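Hypothetical protein Atu0741 (Agrobacterium tumefaciens str. C58, PDB 1ZHV) is of unknown function but carries two domains of the ACT clan, a fold that in many relatives senses amino acids or other small molecules. Local coordinates at residues A[13-18]-A[44-49]; A[25-30]-A[50-55]; A[62-67]-A[103-108]. All coordinates share one frame; numbering follows the deposited sequence.

Contact 1 of 3, residues A[13-18]-A[44-49]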
ATOM      1  N   TYR A  13      -5.695   3.881   5.244  1.00 10.78           N
ATOM      2  CA  TYR A  13      -5.126   4.780   4.251  1.00  9.87           C
ATOM      3  C   TYR A  13      -6.098   5.220   3.166  1.00  9.59           C
ATOM      4  O   TYR A  13      -7.135   4.596   2.933  1.00 10.58           O
ATOM      5  CB  TYR A  13      -3.902   4.135   3.593  1.00  9.33           C
ATOM      6  CG  TYR A  13      -2.701   4.096   4.497  1.00  7.62           C
ATOM      7  CD1 TYR A  13      -2.564   3.102   5.466  1.00  9.21           C
ATOM      8  CD2 TYR A  13      -1.741   5.102   4.445  1.00 10.36           C
ATOM      9  CE1 TYR A  13      -1.501   3.123   6.366  1.00 10.10           C
ATOM     10  CE2 TYR A  13      -0.680   5.130   5.338  1.00  9.53           C
ATOM     11  CZ  TYR A  13      -0.568   4.141   6.296  1.00 11.82           C
ATOM     12  OH  TYR A  13       0.463   4.195   7.200  1.00 12.07           O
ATOM     13  N   GLY A  14      -5.750   6.319   2.504  1.00 10.08           N
ATOM     14  CA  GLY A  14      -6.579   6.828   1.431  1.00 10.16           C
ATOM     15  C   GLY A  14      -5.686   7.370   0.335  1.00  8.40           C
ATOM     16  O   GLY A  14      -4.528   7.701   0.592  1.00  8.25           O
ATOM     17  N   ILE A  15      -6.216   7.442  -0.883  1.00  8.95           N
ATOM     18  CA  ILE A  15      -5.474   7.964  -2.027  1.00  9.58           C
ATOM     19  C   ILE A  15      -6.133   9.280  -2.425  1.00  9.19           C
ATOM     20  O   ILE A  15      -7.239   9.286  -2.973  1.00  9.98           O
ATOM     21  CB  ILE A  15      -5.557   7.026  -3.243  1.00 10.40           C
ATOM     22  CG1 ILE A  15      -5.363   5.568  -2.814  1.00 15.37           C
ATOM     23  CG2 ILE A  15      -4.517   7.437  -4.271  1.00 13.47           C
ATOM     24  CD1 ILE A  15      -4.044   5.271  -2.191  1.00 18.63           C
ATOM     25  N   ALA A  16      -5.462  10.389  -2.143  1.00  7.84           N
ATOM     26  CA  ALA A  16      -6.023  11.687  -2.482  1.00  9.73           C
ATOM     27  C   ALA A  16      -5.578  12.192  -3.840  1.00 10.62           C
ATOM     28  O   ALA A  16      -4.478  11.893  -4.297  1.00  9.39           O
ATOM     29  CB  ALA A  16      -5.670  12.709  -1.410  1.00 10.44           C
ATOM     30  N   ARG A  17      -6.447  12.945  -4.507  1.00 10.28           N
ATOM     31  CA  ARG A  17      -6.064  13.506  -5.789  1.00 11.77           C
ATOM     32  C   ARG A  17      -6.149  15.024  -5.729  1.00 11.62           C
ATOM     33  O   ARG A  17      -7.210  15.587  -5.460  1.00 12.33           O
ATOM     34  CB  ARG A  17      -6.922  12.994  -6.950  1.00 14.25           C
ATOM     35  CG  ARG A  17      -6.281  13.409  -8.272  1.00 20.28           C
ATOM     36  CD  ARG A  17      -7.132  13.341  -9.519  1.00 24.25           C
ATOM     37  NE  ARG A  17      -6.354  13.900 -10.627  1.00 28.16           N
ATOM     38  CZ  ARG A  17      -6.764  13.980 -11.890  1.00 30.76           C
ATOM     39  NH1 ARG A  17      -7.965  13.536 -12.235  1.00 32.32           N
ATOM     40  NH2 ARG A  17      -5.965  14.504 -12.812  1.00 32.03           N
ATOM     41  N   LEU A  18      -5.014  15.671  -5.981  1.00 10.41           N
ATOM     42  CA  LEU A  18      -4.908  17.130  -5.969  1.00 13.60           C
ATOM     43  C   LEU A  18      -4.535  17.625  -7.354  1.00 13.35           C
ATOM     44  O   LEU A  18      -4.210  16.826  -8.231  1.00 15.89           O
ATOM     45  CB  LEU A  18      -3.827  17.587  -4.987  1.00 12.67           C
ATOM     46  CG  LEU A  18      -4.214  17.592  -3.510  1.00 15.19           C
ATOM     47  CD1 LEU A  18      -4.392  16.152  -3.103  1.00 16.77           C
ATOM     48  CD2 LEU A  18      -3.160  18.279  -2.624  1.00 15.31           C
ATOM     49  N   SER A  44      -0.833  13.064  -6.701  1.00  8.58           N
ATOM     50  CA  SER A  44      -1.454  11.976  -5.959  1.00  7.79           C
ATOM     51  C   SER A  44      -0.797  11.821  -4.598  1.00  9.61           C
ATOM     52  O   SER A  44       0.421  11.851  -4.498  1.00  8.88           O
ATOM     53  CB  SER A  44      -1.311  10.686  -6.773  1.00  8.39           C
ATOM     54  OG  SER A  44      -1.873   9.574  -6.107  1.00  8.47           O
ATOM     55  N   ILE A  45      -1.600  11.656  -3.554  1.00  7.16           N
ATOM     56  CA  ILE A  45      -1.055  11.502  -2.209  1.00  7.57           C
ATOM     57  C   ILE A  45      -1.666  10.345  -1.434  1.00  6.98           C
ATOM     58  O   ILE A  45      -2.876  10.297  -1.216  1.00  6.98           O
ATOM     59  CB  ILE A  45      -1.246  12.796  -1.378  1.00  7.69           C
ATOM     60  CG1 ILE A  45      -0.488  13.950  -2.044  1.00 10.37           C
ATOM     61  CG2 ILE A  45      -0.780  12.572   0.063  1.00  9.83           C
ATOM     62  CD1 ILE A  45      -0.700  15.299  -1.386  1.00 14.03           C
ATOM     63  N   VAL A  46      -0.824   9.403  -1.024  1.00  6.69           N
ATOM     64  CA  VAL A  46      -1.282   8.287  -0.211  1.00  7.66           C
ATOM     65  C   VAL A  46      -0.795   8.572   1.201  1.00  8.22           C
ATOM     66  O   VAL A  46       0.387   8.835   1.408  1.00  7.75           O
ATOM     67  CB  VAL A  46      -0.671   6.948  -0.660  1.00  8.18           C
ATOM     68  CG1 VAL A  46      -1.141   5.824   0.263  1.00  6.55           C
ATOM     69  CG2 VAL A  46      -1.058   6.661  -2.099  1.00  9.02           C
ATOM     70  N   CYS A  47      -1.705   8.545   2.167  1.00  6.28           N
ATOM     71  CA  CYS A  47      -1.341   8.771   3.560  1.00  8.34           C
ATOM     72  C   CYS A  47      -2.508   8.366   4.441  1.00  9.48           C
ATOM     73  O   CYS A  47      -3.569   7.992   3.942  1.00  8.26           O
ATOM     74  CB  CYS A  47      -0.979  10.243   3.803  1.00  9.81           C
ATOM     75  SG  CYS A  47      -2.322  11.442   3.661  1.00  9.89           S
ATOM     76  N   LEU A  48      -2.306   8.420   5.751  1.00 10.37           N
ATOM     77  CA  LEU A  48      -3.367   8.057   6.678  1.00 10.97           C
ATOM     78  C   LEU A  48      -4.586   8.930   6.409  1.00 11.98           C
ATOM     79  O   LEU A  48      -4.480  10.152   6.310  1.00 10.25           O
ATOM     80  CB  LEU A  48      -2.877   8.219   8.120  1.00 10.76           C
ATOM     81  CG  LEU A  48      -1.847   7.167   8.546  1.00 12.44           C
ATOM     82  CD1 LEU A  48      -1.256   7.517   9.901  1.00 13.06           C
ATOM     83  CD2 LEU A  48      -2.520   5.803   8.595  1.00 13.34           C
ATOM     84  N   ILE A  49      -5.741   8.284   6.268  1.00 12.82           N
ATOM     85  CA  ILE A  49      -7.002   8.965   5.993  1.00 15.26           C
ATOM     86  C   ILE A  49      -7.285  10.108   6.959  1.00 16.07           C
ATOM     87  O   ILE A  49      -7.870  11.123   6.577  1.00 16.20           O
ATOM     88  CB  ILE A  49      -8.185   7.981   6.058  1.00 17.23           C
ATOM     89  CG1 ILE A  49      -7.994   6.868   5.027  1.00 15.86           C
ATOM     90  CG2 ILE A  49      -9.488   8.716   5.803  1.00 18.86           C
ATOM     91  CD1 ILE A  49      -9.157   5.875   4.963  1.00 18.48           C
TER
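Tyr-13 and Leu-48 face each other at one end of an antiparallel pair formed by strands 13-18 and 44-48, whose short axes approach to 4.6 Å. Four backbone hydrogen bonds tie the strands in two reciprocal pairs. Ala-16 and Ile-45 make the firmer one, with Ala-16 N to Ile-45 O at 2.7 Å and an N-H...O angle of 169°. Between Gly-14 and Cys-47 the bond from Gly-14 N to Cys-47 O is 3.1 Å, and the return bond to Gly-14 O is weak. CA-H...O contacts fill in between them, such as Val-46 CA to Gly-14 O at 3.4 Å.

The aromatic contact is a CH-pi interaction. Leu-48 CD2 lies over one face of the Tyr-13 ring, 3.7 Å from its centroid and 23° off the normal. CG of Tyr-13, anti to the carbonyl carbon (chi1 -73°), puts the ring against the Cys-47 to Leu-48 backbone, where it meets this methyl, while its hydroxyl bonds to Phe-33 N. Tyrosine suits the place, joining an apolar face to a polar tip.

Apolar packing divides between the two faces of the sheet. Ile-15 and Val-46 lie side by side on one, pressed tightly at Ile-15 CD1 to Val-46 CG2 (3.3 Å). On the other, the small Ala-16 sits beside the branched Ile-45, and the CD1 of that isoleucine reaches Leu-18 CD2 at 4.1 Å. Strand 13-18 pairs along its other edge with strand 57-67, making this an antiparallel pairing of the N-terminal ACT-clan domain, in a mixed sheet continuous with that of the second ACT domain.

Contact 2 of 3, residues A[25-30]-A[50-55]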
ATOM      1  N   PRO A  25       0.616  19.756   0.071  1.00 13.14           N
ATOM      2  CA  PRO A  25      -0.091  20.240   1.259  1.00 12.70           C
ATOM      3  C   PRO A  25       0.631  19.901   2.557  1.00 12.39           C
ATOM      4  O   PRO A  25       1.384  18.926   2.629  1.00 13.07           O
ATOM      5  CB  PRO A  25      -1.451  19.556   1.149  1.00 13.55           C
ATOM      6  CG  PRO A  25      -1.097  18.244   0.514  1.00 15.49           C
ATOM      7  CD  PRO A  25      -0.145  18.677  -0.585  1.00 12.39           C
ATOM      8  N   ALA A  26       0.390  20.719   3.578  1.00 13.26           N
ATOM      9  CA  ALA A  26       1.014  20.535   4.879  1.00 14.63           C
ATOM     10  C   ALA A  26       0.573  19.245   5.557  1.00 14.17           C
ATOM     11  O   ALA A  26       1.277  18.723   6.416  1.00 14.82           O
ATOM     12  CB  ALA A  26       0.696  21.723   5.777  1.00 16.79           C
ATOM     13  N   TRP A  27      -0.592  18.735   5.172  1.00 12.38           N
ATOM     14  CA  TRP A  27      -1.111  17.514   5.776  1.00 12.42           C
ATOM     15  C   TRP A  27      -0.589  16.227   5.148  1.00 12.12           C
ATOM     16  O   TRP A  27      -0.834  15.142   5.671  1.00 13.16           O
ATOM     17  CB  TRP A  27      -2.644  17.500   5.717  1.00 11.25           C
ATOM     18  CG  TRP A  27      -3.226  17.683   4.343  1.00 11.40           C
ATOM     19  CD1 TRP A  27      -3.741  18.832   3.820  1.00 10.89           C
ATOM     20  CD2 TRP A  27      -3.364  16.683   3.324  1.00 11.06           C
ATOM     21  NE1 TRP A  27      -4.194  18.615   2.541  1.00 11.48           N
ATOM     22  CE2 TRP A  27      -3.975  17.304   2.211  1.00 11.13           C
ATOM     23  CE3 TRP A  27      -3.029  15.322   3.243  1.00 10.80           C
ATOM     24  CZ2 TRP A  27      -4.262  16.612   1.027  1.00 11.60           C
ATOM     25  CZ3 TRP A  27      -3.312  14.636   2.067  1.00 12.06           C
ATOM     26  CH2 TRP A  27      -3.924  15.283   0.975  1.00 12.08           C
ATOM     27  N   ALA A  28       0.134  16.342   4.040  1.00 13.30           N
ATOM     28  CA  ALA A  28       0.636  15.164   3.339  1.00 15.55           C
ATOM     29  C   ALA A  28       1.676  14.361   4.103  1.00 17.42           C
ATOM     30  O   ALA A  28       1.488  13.169   4.361  1.00 16.18           O
ATOM     31  CB  ALA A  28       1.193  15.564   1.979  1.00 14.01           C
ATOM     32  N   ASP A  29       2.778  15.008   4.458  1.00 20.24           N
ATOM     33  CA  ASP A  29       3.836  14.322   5.175  1.00 26.53           C
ATOM     34  C   ASP A  29       3.526  14.284   6.667  1.00 27.78           C
ATOM     35  O   ASP A  29       3.181  15.300   7.276  1.00 30.68           O
ATOM     36  CB  ASP A  29       5.175  15.014   4.914  1.00 29.85           C
ATOM     37  CG  ASP A  29       6.356  14.112   5.195  1.00 33.48           C
ATOM     38  OD1 ASP A  29       6.205  13.180   6.012  1.00 36.45           O
ATOM     39  OD2 ASP A  29       7.435  14.338   4.611  1.00 36.39           O
ATOM     40  N   GLY A  30       3.655  13.100   7.250  1.00 28.87           N
ATOM     41  CA  GLY A  30       3.394  12.933   8.666  1.00 24.89           C
ATOM     42  C   GLY A  30       3.828  11.535   9.031  1.00 23.23           C
ATOM     43  O   GLY A  30       4.732  10.977   8.403  1.00 23.85           O
ATOM     44  N   ASP A  50      -6.872   9.933   8.208  1.00 17.24           N
ATOM     45  CA  ASP A  50      -7.085  10.942   9.239  1.00 18.60           C
ATOM     46  C   ASP A  50      -6.574  12.322   8.845  1.00 17.83           C
ATOM     47  O   ASP A  50      -7.128  13.338   9.269  1.00 17.75           O
ATOM     48  CB  ASP A  50      -6.406  10.516  10.542  1.00 21.82           C
ATOM     49  CG  ASP A  50      -6.920   9.191  11.060  1.00 26.17           C
ATOM     50  OD1 ASP A  50      -8.156   9.024  11.143  1.00 29.36           O
ATOM     51  OD2 ASP A  50      -6.087   8.321  11.401  1.00 29.68           O
ATOM     52  N   ARG A  51      -5.518  12.359   8.038  1.00 14.75           N
ATOM     53  CA  ARG A  51      -4.931  13.627   7.611  1.00 14.35           C
ATOM     54  C   ARG A  51      -5.516  14.205   6.327  1.00 13.71           C
ATOM     55  O   ARG A  51      -5.208  15.339   5.968  1.00 13.34           O
ATOM     56  CB  ARG A  51      -3.416  13.479   7.431  1.00 12.68           C
ATOM     57  CG  ARG A  51      -2.660  13.111   8.693  1.00 14.54           C
ATOM     58  CD  ARG A  51      -1.253  13.686   8.674  1.00 14.23           C
ATOM     59  NE  ARG A  51      -0.398  13.126   7.628  1.00 15.04           N
ATOM     60  CZ  ARG A  51       0.134  11.905   7.658  1.00 16.43           C
ATOM     61  NH1 ARG A  51      -0.101  11.098   8.684  1.00 15.01           N
ATOM     62  NH2 ARG A  51       0.923  11.501   6.672  1.00 15.23           N
ATOM     63  N   ILE A  52      -6.343  13.437   5.627  1.00 14.07           N
ATOM     64  CA  ILE A  52      -6.920  13.922   4.378  1.00 15.09           C
ATOM     65  C   ILE A  52      -8.167  14.761   4.648  1.00 15.50           C
ATOM     66  O   ILE A  52      -9.142  14.270   5.219  1.00 15.32           O
ATOM     67  CB  ILE A  52      -7.266  12.750   3.442  1.00 15.35           C
ATOM     68  CG1 ILE A  52      -6.010  11.903   3.203  1.00 17.01           C
ATOM     69  CG2 ILE A  52      -7.794  13.280   2.115  1.00 20.61           C
ATOM     70  CD1 ILE A  52      -6.260  10.605   2.459  1.00 21.42           C
ATOM     71  N   PRO A  53      -8.138  16.049   4.255  1.00 16.63           N
ATOM     72  CA  PRO A  53      -9.242  17.000   4.433  1.00 18.39           C
ATOM     73  C   PRO A  53     -10.502  16.639   3.647  1.00 18.20           C
ATOM     74  O   PRO A  53     -10.450  15.884   2.676  1.00 19.18           O
ATOM     75  CB  PRO A  53      -8.637  18.324   3.961  1.00 18.47           C
ATOM     76  CG  PRO A  53      -7.181  18.154   4.234  1.00 19.83           C
ATOM     77  CD  PRO A  53      -6.940  16.745   3.756  1.00 18.26           C
ATOM     78  N   GLN A  54     -11.630  17.211   4.063  1.00 20.07           N
ATOM     79  CA  GLN A  54     -12.923  16.952   3.426  1.00 21.32           C
ATOM     80  C   GLN A  54     -13.132  17.696   2.104  1.00 21.35           C
ATOM     81  O   GLN A  54     -14.104  17.437   1.395  1.00 21.94           O
ATOM     82  CB  GLN A  54     -14.058  17.322   4.384  1.00 24.35           C
ATOM     83  CG  GLN A  54     -14.080  16.514   5.672  1.00 27.93           C
ATOM     84  CD  GLN A  54     -14.223  15.017   5.420  1.00 30.12           C
ATOM     85  OE1 GLN A  54     -14.379  14.580   4.279  1.00 31.98           O
ATOM     86  NE2 GLN A  54     -14.171  14.229   6.484  1.00 30.50           N
ATOM     87  N   ASP A  55     -12.237  18.627   1.783  1.00 20.18           N
ATOM     88  CA  ASP A  55     -12.337  19.396   0.541  1.00 22.12           C
ATOM     89  C   ASP A  55     -11.441  18.801  -0.550  1.00 20.63           C
ATOM     90  O   ASP A  55     -11.231  19.425  -1.592  1.00 19.94           O
ATOM     91  CB  ASP A  55     -11.957  20.864   0.799  1.00 25.28           C
ATOM     92  CG  ASP A  55     -10.476  21.047   1.079  1.00 29.91           C
ATOM     93  OD1 ASP A  55      -9.867  20.114   1.634  1.00 32.97           O
ATOM     94  OD2 ASP A  55      -9.922  22.127   0.763  1.00 32.89           O
TER
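Pro-53 sets its CD over the indole of Trp-27, its ring crossing that of the tryptophan obliquely, in the close-packed half of this meeting of two loops. CD stands 3.5 Å from the centroid of the five-membered ring and 13° off the normal, a CH-pi contact that suits the compact, rigid proline. Ile-52 adds CG1 at 4.0 Å from Trp-27 CZ3, and CG of Pro-25 lies over the opposite face of the indole, toward the rim. With CG between the backbone N and the carbonyl carbon (chi1 55°), the ring of Trp-27 is carried across to the 50-55 loop.

The other half lies nearer solvent and depends on one long polar side chain. Arg-51 bends at chi2 and chi3 to bring its guanidinium beside the loop 27-30. NE donates to Trp-27 O at 2.8 Å, and NH2 donates to Ala-28 O at 2.9 Å along a nearly straight line (176°), both oxygens lying near the guanidinium plane. NH1 turns to Gly-31 O, so all three guanidinium nitrogens grip backbone carbonyls, which fixes the rotation of the group. Gly-30 CA lies 3.5 Å above the centre of the guanidinium, a close approach suited to a residue without a side chain. This is a surface junction of two loops, an arginine binding main-chain carbonyls beside a tryptophan packed between two prolines on the sheet face of Ala-16, Ile-45 and Cys-47.

Contact 3 of 3, residues A[62-67]-A[103-108]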
ATOM      1  N   TRP A  62      -8.180   2.003   2.517  1.00 10.87           N
ATOM      2  CA  TRP A  62      -7.104   1.107   2.104  1.00 11.32           C
ATOM      3  C   TRP A  62      -6.214   0.664   3.258  1.00 11.70           C
ATOM      4  O   TRP A  62      -6.077   1.360   4.266  1.00 11.98           O
ATOM      5  CB  TRP A  62      -6.229   1.768   1.033  1.00  8.21           C
ATOM      6  CG  TRP A  62      -6.948   2.085  -0.233  1.00  9.26           C
ATOM      7  CD1 TRP A  62      -7.857   3.083  -0.436  1.00  8.48           C
ATOM      8  CD2 TRP A  62      -6.819   1.398  -1.479  1.00  9.56           C
ATOM      9  NE1 TRP A  62      -8.304   3.062  -1.734  1.00  9.77           N
ATOM     10  CE2 TRP A  62      -7.683   2.036  -2.399  1.00 10.37           C
ATOM     11  CE3 TRP A  62      -6.058   0.303  -1.911  1.00 11.14           C
ATOM     12  CZ2 TRP A  62      -7.807   1.615  -3.725  1.00  9.33           C
ATOM     13  CZ3 TRP A  62      -6.180  -0.116  -3.230  1.00  8.36           C
ATOM     14  CH2 TRP A  62      -7.049   0.541  -4.124  1.00 10.55           C
ATOM     15  N   SER A  63      -5.606  -0.507   3.088  1.00 11.61           N
ATOM     16  CA  SER A  63      -4.693  -1.089   4.069  1.00  9.96           C
ATOM     17  C   SER A  63      -3.351  -1.242   3.364  1.00 10.12           C
ATOM     18  O   SER A  63      -3.306  -1.547   2.168  1.00  9.52           O
ATOM     19  CB  SER A  63      -5.197  -2.456   4.538  1.00 12.04           C
ATOM     20  OG  SER A  63      -6.429  -2.331   5.233  1.00 11.14           O
ATOM     21  N   CYS A  64      -2.266  -1.044   4.106  1.00 10.06           N
ATOM     22  CA  CYS A  64      -0.924  -1.107   3.541  1.00 11.01           C
ATOM     23  C   CYS A  64      -0.042  -2.219   4.095  1.00 11.08           C
ATOM     24  O   CYS A  64      -0.079  -2.525   5.290  1.00 10.96           O
ATOM     25  CB  CYS A  64      -0.241   0.247   3.756  1.00 11.23           C
ATOM     26  SG  CYS A  64       1.333   0.461   2.915  1.00 11.32           S
ATOM     27  N   PHE A  65       0.751  -2.814   3.206  1.00 10.51           N
ATOM     28  CA  PHE A  65       1.694  -3.882   3.552  1.00 10.91           C
ATOM     29  C   PHE A  65       3.076  -3.501   3.054  1.00 10.56           C
ATOM     30  O   PHE A  65       3.218  -2.927   1.977  1.00 10.10           O
ATOM     31  CB  PHE A  65       1.343  -5.209   2.870  1.00 10.70           C
ATOM     32  CG  PHE A  65       0.144  -5.894   3.431  1.00 12.43           C
ATOM     33  CD1 PHE A  65      -1.128  -5.581   2.974  1.00 13.38           C
ATOM     34  CD2 PHE A  65       0.290  -6.882   4.402  1.00 13.08           C
ATOM     35  CE1 PHE A  65      -2.246  -6.248   3.470  1.00 14.21           C
ATOM     36  CE2 PHE A  65      -0.821  -7.554   4.907  1.00 12.91           C
ATOM     37  CZ  PHE A  65      -2.089  -7.239   4.440  1.00 15.08           C
ATOM     38  N   LYS A  66       4.094  -3.843   3.833  1.00  9.71           N
ATOM     39  CA  LYS A  66       5.465  -3.578   3.434  1.00  9.38           C
ATOM     40  C   LYS A  66       6.103  -4.898   3.018  1.00 10.12           C
ATOM     41  O   LYS A  66       5.920  -5.912   3.695  1.00  9.61           O
ATOM     42  CB  LYS A  66       6.258  -2.998   4.606  1.00 10.08           C
ATOM     43  CG  LYS A  66       7.727  -2.744   4.285  1.00 12.15           C
ATOM     44  CD  LYS A  66       8.469  -2.274   5.522  1.00 15.93           C
ATOM     45  CE  LYS A  66       8.785  -3.438   6.437  1.00 20.77           C
ATOM     46  NZ  LYS A  66       9.798  -4.338   5.817  1.00 25.28           N
ATOM     47  N   PHE A  67       6.815  -4.901   1.891  1.00  9.01           N
ATOM     48  CA  PHE A  67       7.529  -6.106   1.462  1.00 11.20           C
ATOM     49  C   PHE A  67       8.757  -6.082   2.380  1.00 13.68           C
ATOM     50  O   PHE A  67       9.511  -5.104   2.383  1.00 13.36           O
ATOM     51  CB  PHE A  67       7.985  -6.003   0.001  1.00  9.42           C
ATOM     52  CG  PHE A  67       6.902  -6.280  -1.014  1.00 11.27           C
ATOM     53  CD1 PHE A  67       5.668  -5.645  -0.946  1.00 12.35           C
ATOM     54  CD2 PHE A  67       7.150  -7.135  -2.084  1.00 10.08           C
ATOM     55  CE1 PHE A  67       4.704  -5.857  -1.932  1.00 12.30           C
ATOM     56  CE2 PHE A  67       6.197  -7.353  -3.070  1.00 12.51           C
ATOM     57  CZ  PHE A  67       4.968  -6.712  -2.996  1.00 11.69           C
ATOM     58  N   HIS A 103       5.875  -1.419  -1.332  1.00  8.02           N
ATOM     59  CA  HIS A 103       4.746  -1.419  -0.418  1.00  8.59           C
ATOM     60  C   HIS A 103       3.542  -1.722  -1.298  1.00  7.86           C
ATOM     61  O   HIS A 103       3.530  -1.393  -2.485  1.00  6.53           O
ATOM     62  CB  HIS A 103       4.568  -0.069   0.279  1.00  8.97           C
ATOM     63  CG  HIS A 103       5.419   0.092   1.500  1.00  8.36           C
ATOM     64  ND1 HIS A 103       4.909   0.062   2.781  1.00 12.28           N
ATOM     65  CD2 HIS A 103       6.748   0.300   1.630  1.00  7.35           C
ATOM     66  CE1 HIS A 103       5.891   0.253   3.647  1.00 10.03           C
ATOM     67  NE2 HIS A 103       7.016   0.400   2.974  1.00 11.96           N
ATOM     68  N   LEU A 104       2.541  -2.371  -0.722  1.00  6.74           N
ATOM     69  CA  LEU A 104       1.334  -2.738  -1.451  1.00  8.34           C
ATOM     70  C   LEU A 104       0.114  -2.326  -0.655  1.00  8.65           C
ATOM     71  O   LEU A 104       0.063  -2.547   0.550  1.00  7.25           O
ATOM     72  CB  LEU A 104       1.280  -4.263  -1.650  1.00  9.79           C
ATOM     73  CG  LEU A 104      -0.101  -4.841  -1.995  1.00 11.68           C
ATOM     74  CD1 LEU A 104      -0.417  -4.528  -3.440  1.00 11.62           C
ATOM     75  CD2 LEU A 104      -0.138  -6.341  -1.760  1.00 10.51           C
ATOM     76  N   LEU A 105      -0.856  -1.710  -1.316  1.00  7.35           N
ATOM     77  CA  LEU A 105      -2.089  -1.371  -0.634  1.00  7.11           C
ATOM     78  C   LEU A 105      -3.236  -2.070  -1.353  1.00  7.97           C
ATOM     79  O   LEU A 105      -3.220  -2.234  -2.573  1.00  7.61           O
ATOM     80  CB  LEU A 105      -2.330   0.146  -0.618  1.00  9.31           C
ATOM     81  CG  LEU A 105      -1.352   0.979   0.216  1.00  6.85           C
ATOM     82  CD1 LEU A 105      -0.271   1.541  -0.692  1.00  8.79           C
ATOM     83  CD2 LEU A 105      -2.087   2.113   0.930  1.00 10.28           C
ATOM     84  N   VAL A 106      -4.205  -2.522  -0.571  1.00  8.15           N
ATOM     85  CA  VAL A 106      -5.397  -3.161  -1.100  1.00  9.63           C
ATOM     86  C   VAL A 106      -6.524  -2.540  -0.296  1.00  9.29           C
ATOM     87  O   VAL A 106      -6.285  -1.985   0.778  1.00  9.69           O
ATOM     88  CB  VAL A 106      -5.408  -4.702  -0.883  1.00  9.81           C
ATOM     89  CG1 VAL A 106      -4.272  -5.346  -1.676  1.00 10.85           C
ATOM     90  CG2 VAL A 106      -5.295  -5.032   0.594  1.00 11.25           C
ATOM     91  N   ARG A 107      -7.745  -2.607  -0.814  1.00 11.47           N
ATOM     92  CA  ARG A 107      -8.867  -2.049  -0.079  1.00 11.49           C
ATOM     93  C   ARG A 107      -9.001  -2.841   1.209  1.00 12.07           C
ATOM     94  O   ARG A 107      -8.808  -4.063   1.227  1.00 11.99           O
ATOM     95  CB  ARG A 107     -10.146  -2.130  -0.914  1.00 13.81           C
ATOM     96  CG  ARG A 107     -10.093  -1.243  -2.143  1.00 15.31           C
ATOM     97  CD  ARG A 107     -11.383  -1.279  -2.949  1.00 18.80           C
ATOM     98  NE  ARG A 107     -11.319  -0.388  -4.108  1.00 21.76           N
ATOM     99  CZ  ARG A 107     -11.265   0.940  -4.034  1.00 23.26           C
ATOM    100  NH1 ARG A 107     -11.268   1.544  -2.854  1.00 23.00           N
ATOM    101  NH2 ARG A 107     -11.197   1.665  -5.143  1.00 24.14           N
ATOM    102  N   SER A 108      -9.319  -2.145   2.292  1.00 11.04           N
ATOM    103  CA  SER A 108      -9.451  -2.796   3.581  1.00 12.91           C
ATOM    104  C   SER A 108     -10.489  -3.901   3.607  1.00 12.91           C
ATOM    105  O   SER A 108     -10.338  -4.869   4.341  1.00 13.61           O
ATOM    106  CB  SER A 108      -9.757  -1.757   4.656  1.00 13.59           C
ATOM    107  OG  SER A 108      -8.690  -0.824   4.730  1.00 15.49           O
TER
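Trp-62 and Arg-107 meet at one end of the antiparallel pairing of strands 62-67 and 103-107 in a CH-pi contact, and a shared acid holds their polar ends. Arg-107 CG stands over the six-membered ring of the indole, 3.9 Å from its centroid. The arginine chain is extended from CG to NE (chi2 -178°), which carries the guanidinium along the indole until Trp-62 CZ2 lies over the centre of its face, the two planes 45° apart. Asp-59 takes a hydrogen bond from Trp-62 NE1 and a salt bridge from Arg-107 NH1, probably fixing the two side chains together.

Ser-63 and Val-106 exchange two backbone hydrogen bonds, and Phe-65 and Leu-104 two more.

Among side chains, Ser-63 OG and Ser-108 OG are hydrogen-bonded at 2.8 Å, serine being small enough to link strand 57-67 to the residue just past strand 102-107. His-103 ND1 gives a weak hydrogen bond to Cys-64 SG at 3.6 Å, the sulfur lying near the ring's edge. Over the face of that imidazole runs Lys-66, its CB 3.4 Å from His-103 CE1.

In the apolar packing, Cys-64 CB touches Leu-105 CG on one face, and on the other Leu-104 CB meets the edge of the Phe-67 ring at CE1 (3.8 Å). Helices 78-87 and 111-120 rest on the face of Phe-65, Phe-67, Leu-104 and Val-106, in the beta-alpha-beta-beta-alpha-beta layout of an ACT domain.

Contacts 1 and 3 belong to one mixed sheet: strands 13-18 and 57-67 are neighbours, and Tyr-13 N lies 2.7 Å from Trp-62 O in a probable hydrogen bond. Their centres are about 13 Å apart, and Leu-105 CD2 packs on both Tyr-13 CB (3.8 Å) and Val-46 CG1 (3.9 Å), so the two ACT-clan domains probably meet along an apolar seam here. Contact 2 covers the other side of contact 1, its centre about 8 Å away, where Pro-25 CD reaches Ile-45 CD1 at 3.5 Å and Trp-27 and Ile-52 both touch the sulfur of Cys-47. Between contacts 2 and 3 the nearest atoms are about 8 Å apart, which makes contact 1 the bridge.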